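Local coordinates for Pre-mRNA splicing factor PRP8 (Cyanidioschyzon merolae, PDB 6NQI), which probably binds spliceosomal snRNAs and intron RNA in pre-mRNA splicing as a whole protein, of which this is the RNase H-like domain, at residues R80-K94 with A103-P115. Numbering follows the deposited sequence.
Sequences RGIVLAQTASMDPLK and AKIPVRAGAAAMP. With BME (beta-mercaptoethanol), chain C.
V83 CG1 lies over one face of the R108 guanidinium, 3.9 Å above its plane and displaced toward the rim, while V83 CG2 approaches NH2 of the same group. R108 reaches this place because CG stands anti to the backbone N (chi1 -176°) and the chain bends at chi3, running alongside V83. CG1 of V83 also meets A111 CB at 3.6 Å. Between the two faces, backbone hydrogen bonds pair strand 81-84 in parallel with 107-108 and with P106 just before it: I82 N to P106 O, R108 N to I82 O, and a nearly straight one from L84 N to R108 O (2.8 Å, N-H...O angle 171°); a weak hydrogen bond from A111 N to L84 O follows. On the face bearing I82 and V107, V107 CG1 touches L84 CD1 at 4.0 Å and L93 CD2 at 3.9 Å, and I82 CD1 rests on I105 CG2. The other L84 methyl, CD2, meets S2 of a beta-mercaptoethanol, probably from the crystallisation liquor. An alanine at L84 is likely to cost V107 CG1 one of its apolar neighbours and open a gap beside L93. M90, from the connecting helix, brings CE to A109 CB (3.6 Å). Strand 81-84, helix 90-97 and edge strand 107-108 thus form a beta-alpha-beta crossover of the RNase H-like domain of Prp8.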
ATOM      1  N   ARG A  80       6.003 -14.100  -0.079  1.00 65.77           N
ATOM      2  CA  ARG A  80       5.490 -15.445   0.144  1.00 66.68           C
ATOM      3  C   ARG A  80       3.979 -15.526  -0.028  1.00 65.76           C
ATOM      4  O   ARG A  80       3.434 -16.630  -0.050  1.00 65.38           O
ATOM      5  CB  ARG A  80       5.933 -15.953   1.524  1.00 69.19           C
ATOM      6  CG  ARG A  80       7.414 -16.312   1.531  1.00 69.56           C
ATOM      7  CD  ARG A  80       7.961 -16.451   2.926  1.00 69.05           C
ATOM      8  NE  ARG A  80       8.491 -17.799   3.192  1.00 70.21           N
ATOM      9  CZ  ARG A  80       8.905 -18.217   4.390  1.00 69.07           C
ATOM     10  NH1 ARG A  80       8.845 -17.401   5.443  1.00 66.98           N
ATOM     11  NH2 ARG A  80       9.382 -19.455   4.543  1.00 71.38           N
ATOM     12  N   GLY A  81       3.304 -14.389  -0.139  1.00 46.22           N
ATOM     13  CA  GLY A  81       1.881 -14.330  -0.428  1.00 44.77           C
ATOM     14  C   GLY A  81       1.506 -12.957  -0.945  1.00 43.12           C
ATOM     15  O   GLY A  81       2.233 -11.977  -0.743  1.00 43.42           O
ATOM     16  N   ILE A  82       0.395 -12.902  -1.679  1.00 45.49           N
ATOM     17  CA  ILE A  82      -0.142 -11.659  -2.233  1.00 42.84           C
ATOM     18  C   ILE A  82      -1.587 -11.551  -1.782  1.00 41.55           C
ATOM     19  O   ILE A  82      -2.368 -12.477  -2.014  1.00 41.79           O
ATOM     20  CB  ILE A  82      -0.052 -11.629  -3.766  1.00 41.67           C
ATOM     21  CG1 ILE A  82       1.416 -11.597  -4.196  1.00 42.85           C
ATOM     22  CG2 ILE A  82      -0.854 -10.454  -4.309  1.00 38.92           C
ATOM     23  CD1 ILE A  82       1.673 -12.071  -5.611  1.00 42.74           C
ATOM     24  N   VAL A  83      -1.944 -10.447  -1.135  1.00 53.35           N
ATOM     25  CA  VAL A  83      -3.302 -10.258  -0.627  1.00 52.08           C
ATOM     26  C   VAL A  83      -3.900  -9.049  -1.334  1.00 48.70           C
ATOM     27  O   VAL A  83      -3.380  -7.932  -1.200  1.00 46.34           O
ATOM     28  CB  VAL A  83      -3.328 -10.066   0.903  1.00 52.80           C
ATOM     29  CG1 VAL A  83      -4.765 -10.095   1.434  1.00 52.43           C
ATOM     30  CG2 VAL A  83      -2.433 -11.066   1.620  1.00 56.85           C
ATOM     31  N   LEU A  84      -4.992  -9.260  -2.064  1.00 59.55           N
ATOM     32  CA  LEU A  84      -5.665  -8.211  -2.817  1.00 57.85           C
ATOM     33  C   LEU A  84      -6.833  -7.660  -2.023  1.00 57.59           C
ATOM     34  O   LEU A  84      -7.600  -8.413  -1.414  1.00 59.50           O
ATOM     35  CB  LEU A  84      -6.180  -8.726  -4.162  1.00 59.46           C
ATOM     36  CG  LEU A  84      -5.153  -9.386  -5.068  1.00 60.34           C
ATOM     37  CD1 LEU A  84      -5.812  -9.968  -6.305  1.00 62.14           C
ATOM     38  CD2 LEU A  84      -4.097  -8.359  -5.439  1.00 58.84           C
ATOM     39  N   ALA A  85      -6.947  -6.334  -2.020  1.00 52.00           N
ATOM     40  CA  ALA A  85      -8.062  -5.713  -1.323  1.00 52.51           C
ATOM     41  C   ALA A  85      -9.368  -5.936  -2.069  1.00 55.66           C
ATOM     42  O   ALA A  85     -10.422  -6.062  -1.442  1.00 57.10           O
ATOM     43  CB  ALA A  85      -7.794  -4.224  -1.117  1.00 49.74           C
ATOM     44  N   GLN A  86      -9.329  -5.972  -3.405  1.00 69.70           N
ATOM     45  CA  GLN A  86     -10.530  -6.169  -4.215  1.00 72.35           C
ATOM     46  C   GLN A  86     -10.456  -7.487  -4.979  1.00 73.60           C
ATOM     47  O   GLN A  86      -9.493  -7.743  -5.713  1.00 73.31           O
ATOM     48  CB  GLN A  86     -10.748  -4.995  -5.175  1.00 73.25           C
ATOM     49  CG  GLN A  86     -11.452  -3.821  -4.503  1.00 71.74           C
ATOM     50  CD  GLN A  86     -11.716  -2.645  -5.443  1.00 71.64           C
ATOM     51  OE1 GLN A  86     -10.939  -2.382  -6.363  1.00 71.15           O
ATOM     52  NE2 GLN A  86     -12.819  -1.931  -5.205  1.00 71.67           N
ATOM     53  N   THR A  87     -11.502  -8.301  -4.840  1.00 55.89           N
ATOM     54  CA  THR A  87     -11.456  -9.645  -5.394  1.00 58.22           C
ATOM     55  C   THR A  87     -11.553  -9.629  -6.911  1.00 59.17           C
ATOM     56  O   THR A  87     -11.187 -10.620  -7.558  1.00 60.90           O
ATOM     57  CB  THR A  87     -12.571 -10.496  -4.772  1.00 59.87           C
ATOM     58  OG1 THR A  87     -12.389 -11.877  -5.119  1.00 61.80           O
ATOM     59  CG2 THR A  87     -13.957 -10.039  -5.242  1.00 62.96           C
ATOM     60  N   ALA A  88     -11.989  -8.503  -7.491  1.00 76.09           N
ATOM     61  CA  ALA A  88     -12.179  -8.416  -8.935  1.00 77.29           C
ATOM     62  C   ALA A  88     -10.877  -8.600  -9.689  1.00 78.50           C
ATOM     63  O   ALA A  88     -10.899  -9.051 -10.840  1.00 79.62           O
ATOM     64  CB  ALA A  88     -12.802  -7.077  -9.307  1.00 77.13           C
ATOM     65  N   SER A  89      -9.746  -8.305  -9.055  1.00 59.75           N
ATOM     66  CA  SER A  89      -8.443  -8.470  -9.674  1.00 61.49           C
ATOM     67  C   SER A  89      -7.783  -9.779  -9.289  1.00 62.74           C
ATOM     68  O   SER A  89      -6.604  -9.973  -9.601  1.00 64.11           O
ATOM     69  CB  SER A  89      -7.528  -7.317  -9.281  1.00 60.83           C
ATOM     70  OG  SER A  89      -8.182  -6.087  -9.476  1.00 59.45           O
ATOM     71  N   MET A  90      -8.523 -10.693  -8.650  1.00 76.61           N
ATOM     72  CA  MET A  90      -7.954 -11.995  -8.320  1.00 77.99           C
ATOM     73  C   MET A  90      -7.820 -12.855  -9.566  1.00 78.97           C
ATOM     74  O   MET A  90      -6.758 -13.435  -9.823  1.00 80.46           O
ATOM     75  CB  MET A  90      -8.823 -12.697  -7.288  1.00 77.42           C
ATOM     76  CG  MET A  90      -8.334 -14.100  -6.983  1.00 79.12           C
ATOM     77  SD  MET A  90      -8.864 -14.738  -5.377  1.00 78.73           S
ATOM     78  CE  MET A  90      -8.038 -13.528  -4.376  1.00 77.48           C
ATOM     79  N   ASP A  91      -8.880 -12.912 -10.376  1.00 70.68           N
ATOM     80  CA  ASP A  91      -8.791 -13.606 -11.658  1.00 71.17           C
ATOM     81  C   ASP A  91      -7.798 -12.958 -12.613  1.00 71.95           C
ATOM     82  O   ASP A  91      -6.958 -13.685 -13.172  1.00 72.99           O
ATOM     83  CB  ASP A  91     -10.167 -13.683 -12.322  1.00 72.21           C
ATOM     84  CG  ASP A  91     -10.985 -14.869 -11.858  1.00 75.73           C
ATOM     85  OD1 ASP A  91     -10.418 -15.762 -11.169  1.00 76.15           O
ATOM     86  OD2 ASP A  91     -12.165 -14.951 -12.298  1.00 78.86           O
ATOM     87  N   PRO A  92      -7.844 -11.636 -12.875  1.00 50.98           N
ATOM     88  CA  PRO A  92      -6.854 -11.040 -13.797  1.00 51.85           C
ATOM     89  C   PRO A  92      -5.415 -11.277 -13.386  1.00 53.57           C
ATOM     90  O   PRO A  92      -4.586 -11.669 -14.220  1.00 55.07           O
ATOM     91  CB  PRO A  92      -7.227  -9.554 -13.781  1.00 51.06           C
ATOM     92  CG  PRO A  92      -8.701  -9.548 -13.527  1.00 49.75           C
ATOM     93  CD  PRO A  92      -8.914 -10.673 -12.545  1.00 49.68           C
ATOM     94  N   LEU A  93      -5.094 -11.052 -12.110  1.00 48.27           N
ATOM     95  CA  LEU A  93      -3.745 -11.325 -11.628  1.00 50.35           C
ATOM     96  C   LEU A  93      -3.315 -12.758 -11.931  1.00 51.69           C
ATOM     97  O   LEU A  93      -2.265 -12.992 -12.542  1.00 53.83           O
ATOM     98  CB  LEU A  93      -3.668 -11.055 -10.137  1.00 50.14           C
ATOM     99  CG  LEU A  93      -2.270 -11.233  -9.575  1.00 52.68           C
ATOM    100  CD1 LEU A  93      -1.287 -10.387 -10.354  1.00 54.21           C
ATOM    101  CD2 LEU A  93      -2.285 -10.844  -8.121  1.00 51.91           C
ATOM    102  N   LYS A  94      -4.112 -13.737 -11.510  1.00 68.98           N
ATOM    103  CA  LYS A  94      -3.767 -15.116 -11.835  1.00 69.95           C
ATOM    104  C   LYS A  94      -3.496 -15.276 -13.331  1.00 70.54           C
ATOM    105  O   LYS A  94      -2.490 -15.886 -13.717  1.00 71.76           O
ATOM    106  CB  LYS A  94      -4.855 -16.061 -11.327  1.00 68.52           C
ATOM    107  CG  LYS A  94      -4.843 -16.158  -9.800  1.00 68.11           C
ATOM    108  CD  LYS A  94      -6.090 -16.844  -9.275  1.00 67.69           C
ATOM    109  CE  LYS A  94      -6.013 -17.055  -7.779  1.00 66.66           C
ATOM    110  NZ  LYS A  94      -5.274 -18.315  -7.405  1.00 70.05           N
ATOM    111  N   ALA A 103       3.921 -17.867 -10.751  1.00 59.71           N
ATOM    112  CA  ALA A 103       2.792 -18.724 -10.464  1.00 60.44           C
ATOM    113  C   ALA A 103       3.151 -19.556  -9.243  1.00 61.83           C
ATOM    114  O   ALA A 103       4.329 -19.711  -8.895  1.00 63.36           O
ATOM    115  CB  ALA A 103       2.443 -19.588 -11.664  1.00 64.43           C
ATOM    116  N   LYS A 104       2.123 -20.056  -8.568  1.00 85.22           N
ATOM    117  CA  LYS A 104       2.257 -20.836  -7.334  1.00 86.26           C
ATOM    118  C   LYS A 104       2.777 -19.971  -6.184  1.00 84.27           C
ATOM    119  O   LYS A 104       3.278 -20.491  -5.175  1.00 84.55           O
ATOM    120  CB  LYS A 104       3.155 -22.062  -7.547  1.00 91.22           C
ATOM    121  CG  LYS A 104       2.679 -22.950  -8.722  1.00 95.15           C
ATOM    122  CD  LYS A 104       1.214 -23.374  -8.622  1.00 95.51           C
ATOM    123  CE  LYS A 104       0.844 -24.404  -9.692  1.00100.49           C
ATOM    124  NZ  LYS A 104       1.360 -25.776  -9.420  1.00106.02           N
ATOM    125  N   ILE A 105       2.678 -18.647  -6.353  1.00 64.65           N
ATOM    126  CA  ILE A 105       2.685 -17.698  -5.255  1.00 64.08           C
ATOM    127  C   ILE A 105       1.226 -17.496  -4.848  1.00 63.32           C
ATOM    128  O   ILE A 105       0.458 -16.922  -5.646  1.00 63.06           O
ATOM    129  CB  ILE A 105       3.313 -16.351  -5.630  1.00 64.07           C
ATOM    130  CG1 ILE A 105       4.797 -16.474  -5.928  1.00 63.55           C
ATOM    131  CG2 ILE A 105       3.091 -15.332  -4.515  1.00 63.49           C
ATOM    132  CD1 ILE A 105       5.424 -15.130  -6.250  1.00 62.25           C
ATOM    133  N   PRO A 106       0.817 -17.924  -3.666  1.00 59.34           N
ATOM    134  CA  PRO A 106      -0.603 -17.862  -3.313  1.00 58.12           C
ATOM    135  C   PRO A 106      -1.122 -16.439  -3.404  1.00 57.64           C
ATOM    136  O   PRO A 106      -0.456 -15.486  -3.002  1.00 58.27           O
ATOM    137  CB  PRO A 106      -0.631 -18.391  -1.876  1.00 57.59           C
ATOM    138  CG  PRO A 106       0.609 -19.189  -1.757  1.00 60.56           C
ATOM    139  CD  PRO A 106       1.628 -18.503  -2.583  1.00 58.91           C
ATOM    140  N   VAL A 107      -2.282 -16.304  -4.028  1.00 52.10           N
ATOM    141  CA  VAL A 107      -2.967 -15.037  -4.195  1.00 51.06           C
ATOM    142  C   VAL A 107      -4.294 -15.160  -3.469  1.00 49.09           C
ATOM    143  O   VAL A 107      -5.089 -16.054  -3.780  1.00 48.70           O
ATOM    144  CB  VAL A 107      -3.146 -14.729  -5.690  1.00 51.35           C
ATOM    145  CG1 VAL A 107      -4.038 -13.523  -5.896  1.00 49.83           C
ATOM    146  CG2 VAL A 107      -1.788 -14.516  -6.311  1.00 53.28           C
ATOM    147  N   ARG A 108      -4.571 -14.218  -2.580  1.00 71.55           N
ATOM    148  CA  ARG A 108      -5.689 -14.297  -1.654  1.00 69.77           C
ATOM    149  C   ARG A 108      -6.405 -12.957  -1.635  1.00 67.83           C
ATOM    150  O   ARG A 108      -5.831 -11.926  -1.977  1.00 67.36           O
ATOM    151  CB  ARG A 108      -5.168 -14.679  -0.242  1.00 69.04           C
ATOM    152  CG  ARG A 108      -6.203 -14.908   0.853  1.00 74.04           C
ATOM    153  CD  ARG A 108      -5.595 -15.288   2.279  1.00 73.37           C
ATOM    154  NE  ARG A 108      -4.804 -14.282   3.021  1.00 72.21           N
ATOM    155  CZ  ARG A 108      -5.288 -13.389   3.902  1.00 74.27           C
ATOM    156  NH1 ARG A 108      -6.584 -13.353   4.206  1.00 77.51           N
ATOM    157  NH2 ARG A 108      -4.465 -12.537   4.512  1.00 73.11           N
ATOM    158  N   ALA A 109      -7.678 -12.991  -1.271  1.00 70.52           N
ATOM    159  CA  ALA A 109      -8.493 -11.805  -1.106  1.00 68.28           C
ATOM    160  C   ALA A 109      -8.531 -11.443   0.375  1.00 67.88           C
ATOM    161  O   ALA A 109      -7.741 -11.940   1.183  1.00 69.80           O
ATOM    162  CB  ALA A 109      -9.898 -12.031  -1.664  1.00 67.74           C
ATOM    163  N   GLY A 110      -9.445 -10.549   0.731  1.00 97.19           N
ATOM    164  CA  GLY A 110      -9.688 -10.222   2.116  1.00 97.51           C
ATOM    165  C   GLY A 110      -8.836  -9.126   2.705  1.00 96.61           C
ATOM    166  O   GLY A 110      -8.835  -8.971   3.935  1.00 98.36           O
ATOM    167  N   ALA A 111      -8.112  -8.356   1.884  1.00 63.11           N
ATOM    168  CA  ALA A 111      -7.416  -7.201   2.449  1.00 61.78           C
ATOM    169  C   ALA A 111      -8.351  -6.019   2.645  1.00 60.32           C
ATOM    170  O   ALA A 111      -7.959  -5.044   3.299  1.00 59.58           O
ATOM    171  CB  ALA A 111      -6.243  -6.778   1.557  1.00 61.76           C
ATOM    172  N   ALA A 112      -9.608  -6.155   2.202  1.00 85.90           N
ATOM    173  CA  ALA A 112     -10.586  -5.081   2.318  1.00 87.56           C
ATOM    174  C   ALA A 112     -10.693  -4.578   3.749  1.00 88.54           C
ATOM    175  O   ALA A 112     -10.776  -3.367   3.987  1.00 89.03           O
ATOM    176  CB  ALA A 112     -11.945  -5.571   1.819  1.00 90.90           C
ATOM    177  N   ALA A 113     -10.679  -5.498   4.717  1.00 80.56           N
ATOM    178  CA  ALA A 113     -10.714  -5.131   6.127  1.00 82.02           C
ATOM    179  C   ALA A 113      -9.620  -4.136   6.497  1.00 80.10           C
ATOM    180  O   ALA A 113      -9.721  -3.484   7.543  1.00 81.71           O
ATOM    181  CB  ALA A 113     -10.581  -6.387   6.990  1.00 82.89           C
ATOM    182  N   MET A 114      -8.595  -3.979   5.653  1.00 80.77           N
ATOM    183  CA  MET A 114      -7.484  -3.084   5.960  1.00 80.43           C
ATOM    184  C   MET A 114      -7.521  -1.825   5.103  1.00 79.63           C
ATOM    185  O   MET A 114      -7.310  -1.901   3.883  1.00 78.27           O
ATOM    186  CB  MET A 114      -6.134  -3.797   5.817  1.00 81.07           C
ATOM    187  CG  MET A 114      -6.007  -5.016   6.757  1.00 84.03           C
ATOM    188  SD  MET A 114      -4.553  -6.089   6.565  1.00 85.14           S
ATOM    189  CE  MET A 114      -4.990  -7.132   5.179  1.00 81.93           C
ATOM    190  N   PRO A 115      -7.816  -0.653   5.690  1.00 52.88           N
ATOM    191  CA  PRO A 115      -7.942   0.594   4.904  1.00 53.45           C
ATOM    192  C   PRO A 115      -6.588   1.207   4.584  1.00 53.05           C
ATOM    193  O   PRO A 115      -6.216   2.287   5.046  1.00 54.95           O
ATOM    194  CB  PRO A 115      -8.772   1.477   5.834  1.00 56.32           C
ATOM    195  CG  PRO A 115      -8.296   1.070   7.190  1.00 56.86           C
ATOM    196  CD  PRO A 115      -8.128  -0.435   7.113  1.00 55.16           C
TER
HETATM  197  C1  BME C2101      -5.667  -4.487  -5.540  0.81 52.71           C
HETATM  198  C2  BME C2101      -6.009  -5.539  -6.577  0.81 52.71           C
HETATM  199  O1  BME C2101      -6.880  -4.234  -4.877  0.81 52.71           O
HETATM  200  S2  BME C2101      -4.731  -5.800  -7.832  0.81 52.71           S